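Local coordinates for protein deoxyhypusine synthase, putative (Entamoeba histolytica, PDB 7L9R) that probably catalyses the NAD-dependent first step of hypusine formation, transferring an aminobutyl group from spermidine to a lysine of the eIF5A precursor, at residues Asn59-Met64 with Lys340-Thr345; Cys87-Gly92 with Lys113-Ile118; Gly101-Phe106 with Thr204-Trp209. One frame throughout, in Å; residues are numbered along the deposited sequence.

Contact 1 (Asn59-Met64 with Lys340-Thr345); sequences NIINKM and KTFAVT
The ring of Phe342 receives CG2 of Ile61 over one face, the methyl lying 4.2 Å from the ring centroid and 27° off the ring normal, a CH-pi contact in which CE2 and CZ are the carbons approached. Other apolar residues pack against this ring: Leu65 of the same helix, Ile266 of strand 262-268 and Leu109 of helix 102-111. The second flat group is the carboxamide of Asn62, which works through both ends. Its OD1 takes a hydrogen bond of 2.7 Å from OG1 of Thr345, and the hydroxyl stands well above the carbonyl plane, 59° out of it. At the amide's other end ND2 gives a weak but nearly straight bond of 3.3 Å to the backbone O of Lys340. The amide thus bridges Lys340 O and Thr345 OG1, and the two bonds, one of them weak, probably favour this orientation of it; OD1 also lies 3.2 Å from CA of Thr341. The CG of Asn62 sits anti to its own carbonyl carbon (chi1 -77°), which lets the amide reach out from the helix to the turn.

In this Rossmann-type domain the chain leaving helix 330-339 curls back against helix 51-66, which itself covers strands 262-268 and 289-294 through Ile60, Ile61 and Met64. The curl is shaped from within by the carbonyl of Thr341, whose O accepts from both Val344 N and Thr345 N. Thr341 turns its side chain to the helix, CB meeting Ile61 CG2 at 3.7 Å, while its OG1 is spent on the carbonyl of Ile337. Farther out Lys340 reaches Asn42, and Ala343 and Val344 pack on Phe31 and Ile35 of the second subunit.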
loop_
_atom_site.group_PDB
_atom_site.type_symbol
_atom_site.label_atom_id
_atom_site.label_comp_id
_atom_site.label_asym_id
_atom_site.label_seq_id
_atom_site.Cartn_x
_atom_site.Cartn_y
_atom_site.Cartn_z
ATOM N N ASN B 59 -26.164 -7.019 0.205
ATOM C CA ASN B 59 -27.302 -6.893 -0.700
ATOM C C ASN B 59 -27.036 -7.588 -2.032
ATOM O O ASN B 59 -27.912 -8.281 -2.564
ATOM C CB ASN B 59 -27.643 -5.419 -0.919
ATOM C CG ASN B 59 -28.116 -4.734 0.354
ATOM O OD1 ASN B 59 -28.623 -5.382 1.274
ATOM N ND2 ASN B 59 -27.974 -3.412 0.404
ATOM N N ILE B 60 -25.822 -7.440 -2.570
ATOM C CA ILE B 60 -25.519 -7.987 -3.889
ATOM C C ILE B 60 -25.486 -9.513 -3.851
ATOM O O ILE B 60 -25.963 -10.177 -4.780
ATOM C CB ILE B 60 -24.197 -7.394 -4.418
ATOM C CG1 ILE B 60 -24.387 -5.920 -4.782
ATOM C CG2 ILE B 60 -23.687 -8.171 -5.630
ATOM C CD1 ILE B 60 -23.089 -5.179 -5.040
ATOM N N ILE B 61 -24.930 -10.095 -2.783
ATOM C CA ILE B 61 -24.864 -11.552 -2.694
ATOM C C ILE B 61 -26.263 -12.144 -2.572
ATOM O O ILE B 61 -26.584 -13.140 -3.231
ATOM C CB ILE B 61 -23.950 -11.983 -1.528
ATOM C CG1 ILE B 61 -22.486 -11.714 -1.881
ATOM C CG2 ILE B 61 -24.127 -13.464 -1.216
ATOM C CD1 ILE B 61 -21.520 -11.933 -0.731
ATOM N N ASN B 62 -27.129 -11.526 -1.763
ATOM C CA ASN B 62 -28.508 -12.004 -1.675
ATOM C C ASN B 62 -29.225 -11.903 -3.013
ATOM O O ASN B 62 -30.090 -12.734 -3.317
ATOM C CB ASN B 62 -29.274 -11.227 -0.605
ATOM C CG ASN B 62 -28.928 -11.672 0.796
ATOM O OD1 ASN B 62 -28.671 -12.851 1.040
ATOM N ND2 ASN B 62 -28.895 -10.726 1.722
ATOM N N LYS B 63 -28.881 -10.903 -3.829
ATOM C CA LYS B 63 -29.452 -10.828 -5.170
ATOM C C LYS B 63 -28.990 -11.996 -6.038
ATOM O O LYS B 63 -29.762 -12.504 -6.859
ATOM C CB LYS B 63 -29.096 -9.492 -5.820
ATOM C CG LYS B 63 -29.788 -8.291 -5.193
ATOM C CD LYS B 63 -29.506 -7.026 -5.985
ATOM C CE LYS B 63 -30.044 -5.794 -5.279
ATOM N NZ LYS B 63 -30.008 -4.596 -6.166
ATOM N N MET B 64 -27.736 -12.437 -5.875
ATOM C CA MET B 64 -27.284 -13.629 -6.592
ATOM C C MET B 64 -28.144 -14.831 -6.229
ATOM O O MET B 64 -28.579 -15.588 -7.103
ATOM C CB MET B 64 -25.816 -13.939 -6.282
ATOM C CG MET B 64 -24.803 -12.855 -6.585
ATOM S SD MET B 64 -23.143 -13.431 -6.124
ATOM C CE MET B 64 -22.176 -11.933 -6.281
ATOM N N LYS B 340 -25.359 -12.997 7.115
ATOM C CA LYS B 340 -26.455 -12.178 6.613
ATOM C C LYS B 340 -26.871 -12.557 5.196
ATOM O O LYS B 340 -27.769 -11.919 4.638
ATOM C CB LYS B 340 -26.072 -10.691 6.654
ATOM C CG LYS B 340 -25.614 -10.197 8.024
ATOM C CD LYS B 340 -26.770 -10.058 8.999
ATOM C CE LYS B 340 -26.282 -9.548 10.348
ATOM N NZ LYS B 340 -27.413 -9.320 11.303
ATOM N N THR B 341 -26.239 -13.573 4.599
ATOM C CA THR B 341 -26.560 -13.976 3.234
ATOM C C THR B 341 -26.717 -15.488 3.113
ATOM O O THR B 341 -27.832 -16.008 3.214
ATOM C CB THR B 341 -25.486 -13.485 2.258
ATOM O OG1 THR B 341 -24.203 -13.950 2.687
ATOM C CG2 THR B 341 -25.472 -11.961 2.181
ATOM N N PHE B 342 -25.610 -16.200 2.884
ATOM C CA PHE B 342 -25.691 -17.633 2.603
ATOM C C PHE B 342 -26.355 -18.417 3.728
ATOM O O PHE B 342 -26.983 -19.450 3.469
ATOM C CB PHE B 342 -24.301 -18.212 2.349
ATOM C CG PHE B 342 -23.693 -17.792 1.049
ATOM C CD1 PHE B 342 -24.171 -18.307 -0.145
ATOM C CD2 PHE B 342 -22.614 -16.919 1.018
ATOM C CE1 PHE B 342 -23.602 -17.943 -1.353
ATOM C CE2 PHE B 342 -22.039 -16.549 -0.189
ATOM C CZ PHE B 342 -22.536 -17.063 -1.377
ATOM N N ALA B 343 -26.219 -17.962 4.973
ATOM C CA ALA B 343 -26.722 -18.726 6.106
ATOM C C ALA B 343 -28.205 -18.496 6.381
ATOM O O ALA B 343 -28.795 -19.264 7.147
ATOM C CB ALA B 343 -25.903 -18.404 7.357
ATOM N N VAL B 344 -28.818 -17.471 5.788
ATOM C CA VAL B 344 -30.233 -17.189 6.006
ATOM C C VAL B 344 -31.049 -17.139 4.721
ATOM O O VAL B 344 -32.274 -17.327 4.779
ATOM C CB VAL B 344 -30.435 -15.877 6.798
ATOM C CG1 VAL B 344 -30.100 -16.074 8.262
ATOM C CG2 VAL B 344 -29.559 -14.767 6.195
ATOM N N THR B 345 -30.450 -16.890 3.565
ATOM C CA THR B 345 -31.208 -16.686 2.338
ATOM C C THR B 345 -31.280 -18.003 1.578
ATOM O O THR B 345 -30.245 -18.601 1.272
ATOM C CB THR B 345 -30.559 -15.610 1.468
ATOM O OG1 THR B 345 -30.524 -14.365 2.180
ATOM C CG2 THR B 345 -31.353 -15.426 0.186
#

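Contact 2 (Cys87-Gly92 with Lys113-Ile118)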
loop_
_atom_site.group_PDB
_atom_site.type_symbol
_atom_site.label_atom_id
_atom_site.label_comp_id
_atom_site.label_asym_id
_atom_site.label_seq_id
_atom_site.Cartn_x
_atom_site.Cartn_y
_atom_site.Cartn_z
ATOM N N CYS B 87 -28.858 -17.760 -11.145
ATOM C CA CYS B 87 -27.535 -17.155 -11.187
ATOM C C CYS B 87 -26.487 -18.211 -10.853
ATOM O O CYS B 87 -26.575 -18.868 -9.812
ATOM C CB CYS B 87 -27.456 -15.986 -10.207
ATOM S SG CYS B 87 -25.884 -15.097 -10.227
ATOM N N THR B 88 -25.510 -18.382 -11.743
ATOM C CA THR B 88 -24.341 -19.203 -11.453
ATOM C C THR B 88 -23.389 -18.395 -10.578
ATOM O O THR B 88 -23.181 -17.203 -10.819
ATOM C CB THR B 88 -23.646 -19.641 -12.746
ATOM O OG1 THR B 88 -24.558 -20.384 -13.566
ATOM C CG2 THR B 88 -22.450 -20.522 -12.433
ATOM N N ILE B 89 -22.851 -19.021 -9.535
ATOM C CA ILE B 89 -22.074 -18.316 -8.522
ATOM C C ILE B 89 -20.662 -18.887 -8.469
ATOM O O ILE B 89 -20.479 -20.089 -8.247
ATOM C CB ILE B 89 -22.749 -18.383 -7.141
ATOM C CG1 ILE B 89 -24.162 -17.797 -7.228
ATOM C CG2 ILE B 89 -21.910 -17.657 -6.104
ATOM C CD1 ILE B 89 -24.874 -17.704 -5.907
ATOM N N TYR B 90 -19.674 -18.006 -8.625
ATOM C CA TYR B 90 -18.259 -18.346 -8.622
ATOM C C TYR B 90 -17.631 -17.806 -7.348
ATOM O O TYR B 90 -17.797 -16.625 -7.026
ATOM C CB TYR B 90 -17.549 -17.738 -9.840
ATOM C CG TYR B 90 -18.055 -18.255 -11.165
ATOM C CD1 TYR B 90 -19.229 -17.765 -11.722
ATOM C CD2 TYR B 90 -17.358 -19.237 -11.859
ATOM C CE1 TYR B 90 -19.700 -18.249 -12.933
ATOM C CE2 TYR B 90 -17.820 -19.725 -13.069
ATOM C CZ TYR B 90 -18.991 -19.227 -13.600
ATOM O OH TYR B 90 -19.450 -19.711 -14.803
ATOM N N LEU B 91 -16.905 -18.659 -6.630
ATOM C CA LEU B 91 -16.235 -18.254 -5.402
ATOM C C LEU B 91 -14.732 -18.371 -5.599
ATOM O O LEU B 91 -14.219 -19.466 -5.854
ATOM C CB LEU B 91 -16.691 -19.100 -4.214
ATOM C CG LEU B 91 -15.964 -18.818 -2.900
ATOM C CD1 LEU B 91 -16.133 -17.362 -2.482
ATOM C CD2 LEU B 91 -16.459 -19.758 -1.814
ATOM N N GLY B 92 -14.032 -17.248 -5.479
ATOM C CA GLY B 92 -12.581 -17.212 -5.574
ATOM C C GLY B 92 -11.985 -16.817 -4.237
ATOM O O GLY B 92 -12.497 -15.919 -3.564
ATOM N N LYS B 113 -24.162 -26.434 -1.319
ATOM C CA LYS B 113 -24.373 -26.079 -2.722
ATOM C C LYS B 113 -24.701 -24.598 -2.887
ATOM O O LYS B 113 -25.458 -24.209 -3.781
ATOM C CB LYS B 113 -25.461 -26.946 -3.352
ATOM C CG LYS B 113 -25.176 -28.427 -3.270
ATOM C CD LYS B 113 -26.228 -29.237 -4.018
ATOM C CE LYS B 113 -25.946 -30.731 -3.915
ATOM N NZ LYS B 113 -26.912 -31.549 -4.701
ATOM N N CYS B 114 -24.086 -23.765 -2.043
ATOM C CA CYS B 114 -24.270 -22.322 -2.122
ATOM C C CYS B 114 -23.533 -21.700 -3.295
ATOM O O CYS B 114 -23.879 -20.585 -3.704
ATOM C CB CYS B 114 -23.797 -21.666 -0.828
ATOM S SG CYS B 114 -24.794 -22.110 0.599
ATOM N N VAL B 115 -22.507 -22.373 -3.819
ATOM C CA VAL B 115 -21.749 -21.890 -4.962
ATOM C C VAL B 115 -21.611 -23.022 -5.970
ATOM O O VAL B 115 -21.787 -24.199 -5.652
ATOM C CB VAL B 115 -20.365 -21.342 -4.559
ATOM C CG1 VAL B 115 -20.512 -20.272 -3.486
ATOM C CG2 VAL B 115 -19.456 -22.468 -4.078
ATOM N N ASP B 116 -21.303 -22.647 -7.208
ATOM C CA ASP B 116 -21.226 -23.594 -8.312
ATOM C C ASP B 116 -19.806 -23.895 -8.758
ATOM O O ASP B 116 -19.541 -25.003 -9.231
ATOM C CB ASP B 116 -22.023 -23.061 -9.503
ATOM C CG ASP B 116 -23.476 -22.789 -9.142
ATOM O OD1 ASP B 116 -24.132 -23.698 -8.585
ATOM O OD2 ASP B 116 -23.958 -21.664 -9.397
ATOM N N TYR B 117 -18.890 -22.942 -8.610
ATOM C CA TYR B 117 -17.513 -23.103 -9.041
ATOM C C TYR B 117 -16.614 -22.377 -8.062
ATOM O O TYR B 117 -17.000 -21.360 -7.480
ATOM C CB TYR B 117 -17.264 -22.537 -10.447
ATOM C CG TYR B 117 -18.029 -23.217 -11.553
ATOM C CD1 TYR B 117 -17.551 -24.385 -12.133
ATOM C CD2 TYR B 117 -19.215 -22.679 -12.040
ATOM C CE1 TYR B 117 -18.236 -25.008 -13.155
ATOM C CE2 TYR B 117 -19.915 -23.299 -13.067
ATOM C CZ TYR B 117 -19.418 -24.465 -13.620
ATOM O OH TYR B 117 -20.088 -25.098 -14.646
ATOM N N ILE B 118 -15.401 -22.891 -7.909
ATOM C CA ILE B 118 -14.379 -22.261 -7.086
ATOM C C ILE B 118 -13.142 -22.029 -7.943
ATOM O O ILE B 118 -12.793 -22.861 -8.788
ATOM C CB ILE B 118 -14.042 -23.114 -5.849
ATOM C CG1 ILE B 118 -15.196 -23.072 -4.848
ATOM C CG2 ILE B 118 -12.757 -22.641 -5.193
ATOM C CD1 ILE B 118 -14.940 -23.897 -3.613
#
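Ile89 and Asp116 exchange hydrogen bonds in both directions. The amide N of Ile89 donates to OD2 of Asp116 at 2.9 Å, meeting the carboxylate oxygen on its anti side, while O of Ile89 accepts from both Asp116 N (2.9 Å) and Tyr117 N (3.3 Å). The carboxylate thus stands in for a backbone acceptor just where the incoming chain has not yet become a strand. Two residues along the strand, Leu91 N continues the parallel pairing to Tyr117 O at 2.8 Å, 169° at the hydrogen. The same OD2 of Asp116 also forms a salt bridge with Arg347, which probably keeps the carboxylate ionised and also bonds Cys87 O and Lys113 O.

Tyr90 and Tyr117 point the same way from one face, planes 14° apart but slid so far that the rings barely overlap; Tyr90 OH bonds to Ser256. On the other face CG1 of Val115 touches both Ile89 CG2 and Leu91 CB.

The pairing closes a beta-alpha-beta crossover: helix 102-111 ends in a Schellman motif with Lys113 as C-prime residue and covers Leu91 and Ile118, strand 262-268 borders strand 87-93 on its other side, and strand 216-218 flanks strand 117-120 on its far side.

Contact 3 (Gly101-Phe106 with Thr204-Trp209)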
loop_
_atom_site.group_PDB
_atom_site.type_symbol
_atom_site.label_atom_id
_atom_site.label_comp_id
_atom_site.label_asym_id
_atom_site.label_seq_id
_atom_site.Cartn_x
_atom_site.Cartn_y
_atom_site.Cartn_z
ATOM N N GLY B 101 -9.399 -19.723 9.448
ATOM C CA GLY B 101 -10.638 -20.431 9.708
ATOM C C GLY B 101 -11.667 -20.321 8.604
ATOM O O GLY B 101 -12.687 -21.016 8.665
ATOM N N LEU B 102 -11.431 -19.459 7.609
ATOM C CA LEU B 102 -12.339 -19.366 6.471
ATOM C C LEU B 102 -12.486 -20.689 5.741
ATOM O O LEU B 102 -13.501 -20.900 5.063
ATOM C CB LEU B 102 -11.857 -18.319 5.475
ATOM C CG LEU B 102 -12.136 -16.853 5.780
ATOM C CD1 LEU B 102 -11.557 -15.996 4.651
ATOM C CD2 LEU B 102 -13.615 -16.623 5.945
ATOM N N ARG B 103 -11.485 -21.564 5.846
ATOM C CA ARG B 103 -11.565 -22.894 5.251
ATOM C C ARG B 103 -12.864 -23.597 5.623
ATOM O O ARG B 103 -13.499 -24.241 4.781
ATOM C CB ARG B 103 -10.361 -23.721 5.702
ATOM C CG ARG B 103 -10.312 -25.119 5.147
ATOM C CD ARG B 103 -10.764 -26.117 6.167
ATOM N NE ARG B 103 -10.417 -27.474 5.779
ATOM C CZ ARG B 103 -10.418 -28.504 6.611
ATOM N NH1 ARG B 103 -10.752 -28.359 7.885
ATOM N NH2 ARG B 103 -10.072 -29.704 6.158
ATOM N N ASP B 104 -13.287 -23.463 6.877
ATOM C CA ASP B 104 -14.488 -24.155 7.318
ATOM C C ASP B 104 -15.751 -23.421 6.895
ATOM O O ASP B 104 -16.783 -24.060 6.643
ATOM C CB ASP B 104 -14.394 -24.361 8.823
ATOM C CG ASP B 104 -13.070 -25.007 9.211
ATOM O OD1 ASP B 104 -12.826 -26.161 8.790
ATOM O OD2 ASP B 104 -12.258 -24.358 9.898
ATOM N N THR B 105 -15.672 -22.099 6.741
ATOM C CA THR B 105 -16.744 -21.372 6.071
ATOM C C THR B 105 -16.907 -21.856 4.633
ATOM O O THR B 105 -18.030 -22.125 4.184
ATOM C CB THR B 105 -16.458 -19.865 6.119
ATOM O OG1 THR B 105 -16.289 -19.457 7.480
ATOM C CG2 THR B 105 -17.597 -19.072 5.495
ATOM N N PHE B 106 -15.785 -22.007 3.903
ATOM C CA PHE B 106 -15.847 -22.485 2.521
ATOM C C PHE B 106 -16.419 -23.896 2.456
ATOM O O PHE B 106 -17.209 -24.214 1.558
ATOM C CB PHE B 106 -14.457 -22.449 1.865
ATOM C CG PHE B 106 -13.826 -21.072 1.816
ATOM C CD1 PHE B 106 -14.609 -19.921 1.795
ATOM C CD2 PHE B 106 -12.443 -20.930 1.804
ATOM C CE1 PHE B 106 -14.019 -18.649 1.759
ATOM C CE2 PHE B 106 -11.839 -19.660 1.775
ATOM C CZ PHE B 106 -12.629 -18.519 1.749
ATOM N N THR B 204 -14.805 -32.870 6.776
ATOM C CA THR B 204 -14.396 -31.547 7.230
ATOM C C THR B 204 -13.693 -30.745 6.145
ATOM O O THR B 204 -13.447 -29.548 6.340
ATOM C CB THR B 204 -13.477 -31.632 8.456
ATOM O OG1 THR B 204 -12.175 -32.073 8.058
ATOM C CG2 THR B 204 -14.049 -32.583 9.519
ATOM N N SER B 205 -13.376 -31.361 5.010
ATOM C CA SER B 205 -12.583 -30.709 3.977
ATOM C C SER B 205 -13.468 -30.118 2.884
ATOM O O SER B 205 -14.562 -30.616 2.593
ATOM C CB SER B 205 -11.588 -31.690 3.357
ATOM O OG SER B 205 -12.199 -32.433 2.326
ATOM N N VAL B 206 -12.975 -29.034 2.288
ATOM C CA VAL B 206 -13.658 -28.415 1.157
ATOM C C VAL B 206 -13.709 -29.377 -0.030
ATOM O O VAL B 206 -14.766 -29.567 -0.650
ATOM C CB VAL B 206 -12.969 -27.087 0.786
ATOM C CG1 VAL B 206 -13.520 -26.534 -0.520
ATOM C CG2 VAL B 206 -13.120 -26.060 1.922
ATOM N N ILE B 207 -12.580 -30.022 -0.348
ATOM C CA ILE B 207 -12.518 -30.766 -1.608
ATOM C C ILE B 207 -13.389 -32.019 -1.572
ATOM O O ILE B 207 -13.954 -32.413 -2.600
ATOM C CB ILE B 207 -11.065 -31.116 -1.996
ATOM C CG1 ILE B 207 -10.433 -32.064 -0.977
ATOM C CG2 ILE B 207 -10.234 -29.849 -2.164
ATOM C CD1 ILE B 207 -9.076 -32.569 -1.400
ATOM N N THR B 208 -13.541 -32.662 -0.413
ATOM C CA THR B 208 -14.425 -33.825 -0.370
ATOM C C THR B 208 -15.861 -33.426 -0.679
ATOM O O THR B 208 -16.553 -34.107 -1.446
ATOM C CB THR B 208 -14.347 -34.524 0.984
ATOM O OG1 THR B 208 -13.043 -35.100 1.162
ATOM C CG2 THR B 208 -15.413 -35.614 1.079
ATOM N N TRP B 209 -16.322 -32.312 -0.106
ATOM C CA TRP B 209 -17.684 -31.857 -0.361
ATOM C C TRP B 209 -17.837 -31.288 -1.766
ATOM O O TRP B 209 -18.933 -31.339 -2.333
ATOM C CB TRP B 209 -18.100 -30.824 0.683
ATOM C CG TRP B 209 -18.593 -31.444 1.965
ATOM C CD1 TRP B 209 -17.923 -31.515 3.150
ATOM C CD2 TRP B 209 -19.856 -32.085 2.179
ATOM N NE1 TRP B 209 -18.685 -32.155 4.086
ATOM C CE2 TRP B 209 -19.880 -32.517 3.520
ATOM C CE3 TRP B 209 -20.968 -32.335 1.369
ATOM C CZ2 TRP B 209 -20.974 -33.187 4.074
ATOM C CZ3 TRP B 209 -22.065 -33.004 1.924
ATOM C CH2 TRP B 209 -22.057 -33.415 3.264
HETATM O O HOH W 1 -10.178 -30.685 9.335
HETATM O O HOH W 2 -14.488 -27.859 8.118
#
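Phe106 and Val206 bring the two chains together with CA atoms 6.5 Å apart, and toward Asp104 and Thr204 the separation widens to 7.4 Å, so that the first turn of helix 102-111 lies beside the entry to helix 206-212. Arg103 fills the wider part. With CG anti to the backbone N (chi1 -179°) and the chain bent at chi2 (-102°), its guanidinium lies with one face against the carbonyl O of Thr204, which sits 3.2 Å from CZ, over the centre. No N-H points at that oxygen; the contact is probably favoured by the carbonyl dipole facing the positive charge. The N-H groups are used around the rim. NH1 forms a salt bridge with OD1 of its neighbour Asp104 at 3.2 Å, that oxygen tilted 26° from the guanidinium plane, and NE pairs with Asp128.

Two waters finish the seam. One accepts from Arg103 NH1 at 2.8 Å and donates to Thr204 OG1, which is also hydrogen-bonded to Asp202 OD1; the other donates to Thr204 O and, by a short and less certain bond, to Asp104 OD1. Nearer the sheet the contact is apolar: CG2 of Val206 touches Phe106 CB at 3.9 Å and presses on the backbone O of Arg103 at 3.4 Å. Ser205 is the N-cap of helix 206-212, its OG hydrogen-bonded to Thr208 OG1, and the amides of Val206 and Ile207 are met by the carboxylate of Asp128. Asp104 OD2 accepts from the backbone N of Gly28 of the second subunit.

The chemistry implies a balanced buried charge: one arginine pairs with two aspartates, one of which also receives the amides at a helix start and the other an amide of a neighbouring subunit, so both carboxylates would be expected to stay ionised.

Overall arrangement
Contacts 1 and 2 share a core on one side of the parallel sheet: their centres are 13 Å apart, and they meet where Phe342 CD1 lies 3.4 Å from Cys114 CB and Met64 CB lies 3.9 Å from Ile89 CD1. Contact 3, centred 14 Å from contact 2, joins it through Leu91 and Phe106, while contacts 1 and 3 stay about 7 Å apart at their nearest atoms, yet both reach the second subunit. Along the chain contact 1 encloses the other two, whereas contacts 2 and 3 interleave. Rossmann-type domains generally bind their dinucleotide at the carboxyl ends of the strands, the side where strand 87-93 gives way to the helices leading to contact 3.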